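Local coordinates for putative methyltransferase (PDB 3LL7), which is a putative methyltransferase that probably transfers a methyl group to its substrate, at residues 4-7 with 8-12; 11-14 with 15-18. One frame throughout, in Å; residues are numbered along the deposited sequence.

Both interactions belong to the N-terminal family region of the protein and follow one another along the chain, with centres about 9 Å apart. Interaction 1 starts helix 8-20 from the loop before it, and interaction 2 follows on the same helix, from I11 to A18. They share I11 and L12, and they also touch directly, CD1 of F6 packing on CD1 of I14 at 3.5 Å. The pair lies at one extremity of the chain, about 32 to 33 Å from its centre. Helices 38-57 and 125-138 flank both, so the N-terminal loop and the first turns of helix 8-20 pack against both of these helices.

Interaction 1: residues 4-7 with 8-12; sequences MLFD and EKEIL
D7 and E10 form a capping box at the start of helix 8-20, a local contact in which the N-terminal loop 4-7 folds against the first helical turn. D7 is the N-cap, and OD1 of its carboxylate accepts the backbone N-H of E10 at 3.0 Å. With chi1 at 64°, its CG sits between the backbone N and the carbonyl carbon, which brings OD1 over the first turn. The reciprocal bond closes the box: OE1 of E10 uses its anti lone pair to accept the N-H of D7 at 2.9 Å, nearly straight at 163°. The side chains of D7 and E10 cross at about a right angle, with their carboxylate planes 64° apart. OD1 of D7 lies 3.4 Å from OE1 of E10, a closeness of like charges that is probably eased because each of these oxygens accepts a backbone N-H.

E10 also links the cap to its surroundings. Its OE2 receives a hydrogen bond from a water that donates as well to the carbonyl oxygen of L5, and OE2 is also hydrogen-bonded to the hydroxyl of Y40 on helix 38-57. OE1 approaches the edge of the F6 ring, near the ring plane and 3.8 Å from CD2, with ring and carboxylate nearly perpendicular.

CB of F6 is directed toward the helix and packs against CG1 of I11 at 3.8 Å; both side chains also touch Y68. The carbonyl oxygen of D7 begins the helical hydrogen-bond series by accepting the N-H of I11 at 2.9 Å, while CG1 of I11 rests 3.3 Å from that same oxygen.

Interaction 2: residues 11-14 with 15-18; sequences ILAI and TRWA
I11 opens this run of successive i to i+4 bonds within helix 8-20 by accepting the backbone N-H of T15 on its carbonyl oxygen. The hydroxyl of T15 turns back toward the preceding turn: with chi1 at 57°, OG1 stands 3.2 Å from O of I11 and 3.0 Å from O of L12, two acceptors within reach of a single proton. L12 O in turn takes the N-H of R16.

A13 carries the main side-chain contact. Its CB lies over a face of W17, 3.8 Å from the centroid of the six-membered ring and 20° off the ring normal, a CH-pi contact. The carbonyl oxygen of A13, which accepts the N-H of W17 at 2.8 Å, stands above the same indole face toward its rim. R16 bends at chi3 (64°), bringing NH1 to 3.7 Å from CB of A13 and 3.4 Å above the W17 ring plane, toward the rim on that same face.

I14 closes the run, its carbonyl oxygen bonded to the N-H of A18 and its CG1 packed loosely at 4.3 Å from CE3 of W17. Beyond the helix, I14 and W17 both meet V44 of helix 38-57, whereas I11 and L12 touch H133 of helix 125-138.

Interaction 1: residues 4-7 with 8-12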
# COMPACT_ATOMS: atom_id res chain seq x y z
N MSE A 4 -31.72 -3.32 3.29
CA MSE A 4 -32.32 -2.27 4.17
C MSE A 4 -31.44 -1.05 4.34
O MSE A 4 -30.30 -1.19 4.87
CB MSE A 4 -32.58 -2.86 5.55
CG MSE A 4 -33.88 -3.53 5.68
SE MSE A 4 -34.17 -3.74 7.56
CE MSE A 4 -35.11 -2.06 8.00
N LEU A 5 -31.91 0.13 3.91
CA LEU A 5 -31.14 1.37 4.12
C LEU A 5 -31.68 2.13 5.32
O LEU A 5 -32.89 2.16 5.55
CB LEU A 5 -31.10 2.27 2.87
CG LEU A 5 -29.90 1.88 1.98
CD1 LEU A 5 -30.18 0.58 1.26
CD2 LEU A 5 -29.47 2.94 1.00
N PHE A 6 -30.78 2.76 6.06
CA PHE A 6 -31.13 3.33 7.36
C PHE A 6 -30.94 4.83 7.39
O PHE A 6 -30.02 5.34 6.75
CB PHE A 6 -30.29 2.65 8.45
CG PHE A 6 -30.52 1.17 8.52
CD1 PHE A 6 -29.48 0.28 8.35
CD2 PHE A 6 -31.82 0.66 8.73
CE1 PHE A 6 -29.70 -1.10 8.38
CE2 PHE A 6 -32.05 -0.70 8.74
CZ PHE A 6 -30.99 -1.59 8.57
N ASP A 7 -31.78 5.53 8.14
CA ASP A 7 -31.58 6.97 8.32
C ASP A 7 -30.75 7.19 9.57
O ASP A 7 -30.38 6.22 10.25
CB ASP A 7 -32.90 7.78 8.35
CG ASP A 7 -33.81 7.43 9.52
OD1 ASP A 7 -33.39 6.81 10.54
OD2 ASP A 7 -35.00 7.83 9.44
N GLU A 8 -30.45 8.45 9.87
CA GLU A 8 -29.60 8.74 11.03
C GLU A 8 -30.15 8.14 12.34
O GLU A 8 -29.38 7.55 13.13
CB GLU A 8 -29.38 10.25 11.16
CG GLU A 8 -28.63 10.71 12.41
CD GLU A 8 -27.17 10.19 12.52
OE1 GLU A 8 -26.62 9.56 11.59
OE2 GLU A 8 -26.57 10.40 13.58
N LYS A 9 -31.44 8.31 12.58
CA LYS A 9 -32.04 7.79 13.81
C LYS A 9 -31.86 6.26 13.94
O LYS A 9 -31.56 5.74 15.01
CB LYS A 9 -33.53 8.17 13.80
CG LYS A 9 -34.27 7.84 15.08
CD LYS A 9 -35.72 8.39 14.93
CE LYS A 9 -36.70 7.58 15.77
NZ LYS A 9 -36.49 7.92 17.19
N GLU A 10 -32.02 5.54 12.83
CA GLU A 10 -31.88 4.09 12.82
C GLU A 10 -30.42 3.67 12.99
O GLU A 10 -30.13 2.69 13.71
CB GLU A 10 -32.44 3.50 11.52
CG GLU A 10 -33.98 3.63 11.39
CD GLU A 10 -34.46 3.23 10.02
OE1 GLU A 10 -33.94 3.81 9.05
OE2 GLU A 10 -35.33 2.34 9.92
N ILE A 11 -29.50 4.42 12.39
CA ILE A 11 -28.06 4.13 12.56
C ILE A 11 -27.66 4.32 14.01
O ILE A 11 -26.96 3.48 14.56
CB ILE A 11 -27.18 4.99 11.62
CG1 ILE A 11 -27.48 4.58 10.17
CG2 ILE A 11 -25.66 4.80 11.95
CD1 ILE A 11 -26.94 5.55 9.10
N LEU A 12 -28.12 5.40 14.62
CA LEU A 12 -27.86 5.57 16.05
C LEU A 12 -28.39 4.40 16.88
O LEU A 12 -27.68 3.94 17.78
CB LEU A 12 -28.43 6.90 16.55
CG LEU A 12 -27.68 8.16 16.12
CD1 LEU A 12 -28.63 9.38 16.30
CD2 LEU A 12 -26.37 8.36 16.88
O HOH W 1 -35.07 1.04 7.51

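Interaction 2: residues 11-14 with 15-18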
# COMPACT_ATOMS: atom_id res chain seq x y z
N ILE A 11 -29.50 4.42 12.39
CA ILE A 11 -28.06 4.13 12.56
C ILE A 11 -27.66 4.32 14.01
O ILE A 11 -26.96 3.48 14.56
CB ILE A 11 -27.18 4.99 11.62
CG1 ILE A 11 -27.48 4.58 10.17
CG2 ILE A 11 -25.66 4.80 11.95
CD1 ILE A 11 -26.94 5.55 9.10
N LEU A 12 -28.12 5.40 14.62
CA LEU A 12 -27.86 5.57 16.05
C LEU A 12 -28.39 4.40 16.88
O LEU A 12 -27.68 3.94 17.78
CB LEU A 12 -28.43 6.90 16.55
CG LEU A 12 -27.68 8.16 16.12
CD1 LEU A 12 -28.63 9.38 16.30
CD2 LEU A 12 -26.37 8.36 16.88
N ALA A 13 -29.61 3.94 16.60
CA ALA A 13 -30.17 2.80 17.34
C ALA A 13 -29.35 1.56 17.09
O ALA A 13 -29.04 0.81 18.02
CB ALA A 13 -31.64 2.56 16.96
N ILE A 14 -29.01 1.30 15.83
CA ILE A 14 -28.27 0.07 15.51
C ILE A 14 -26.93 0.02 16.24
O ILE A 14 -26.55 -1.03 16.80
CB ILE A 14 -28.13 -0.14 13.98
CG1 ILE A 14 -29.50 -0.48 13.40
CG2 ILE A 14 -27.08 -1.24 13.66
CD1 ILE A 14 -29.61 -0.15 11.84
N THR A 15 -26.21 1.15 16.27
CA THR A 15 -24.93 1.18 16.97
C THR A 15 -25.10 1.08 18.49
O THR A 15 -24.26 0.46 19.16
CB THR A 15 -24.09 2.43 16.62
OG1 THR A 15 -24.83 3.61 16.91
CG2 THR A 15 -23.76 2.45 15.12
N ARG A 16 -26.15 1.71 19.04
CA ARG A 16 -26.46 1.54 20.48
C ARG A 16 -26.75 0.05 20.79
O ARG A 16 -26.22 -0.51 21.77
CB ARG A 16 -27.59 2.50 20.88
CG ARG A 16 -28.31 2.28 22.25
CD ARG A 16 -29.40 3.36 22.45
NE ARG A 16 -30.48 3.28 21.46
CZ ARG A 16 -31.52 2.45 21.55
NH1 ARG A 16 -32.47 2.45 20.61
NH2 ARG A 16 -31.65 1.64 22.61
N TRP A 17 -27.55 -0.61 19.95
CA TRP A 17 -27.86 -2.03 20.19
C TRP A 17 -26.63 -2.95 20.01
O TRP A 17 -26.44 -3.89 20.80
CB TRP A 17 -28.97 -2.51 19.26
CG TRP A 17 -30.35 -1.95 19.59
CD1 TRP A 17 -30.93 -1.81 20.84
CD2 TRP A 17 -31.32 -1.53 18.64
NE1 TRP A 17 -32.21 -1.28 20.69
CE2 TRP A 17 -32.46 -1.11 19.35
CE3 TRP A 17 -31.32 -1.45 17.23
CZ2 TRP A 17 -33.62 -0.61 18.71
CZ3 TRP A 17 -32.47 -0.95 16.58
CH2 TRP A 17 -33.61 -0.54 17.33
N ALA A 18 -25.79 -2.65 19.01
CA ALA A 18 -24.53 -3.42 18.79
C ALA A 18 -23.62 -3.36 19.99
O ALA A 18 -22.95 -4.35 20.32
CB ALA A 18 -23.78 -2.89 17.59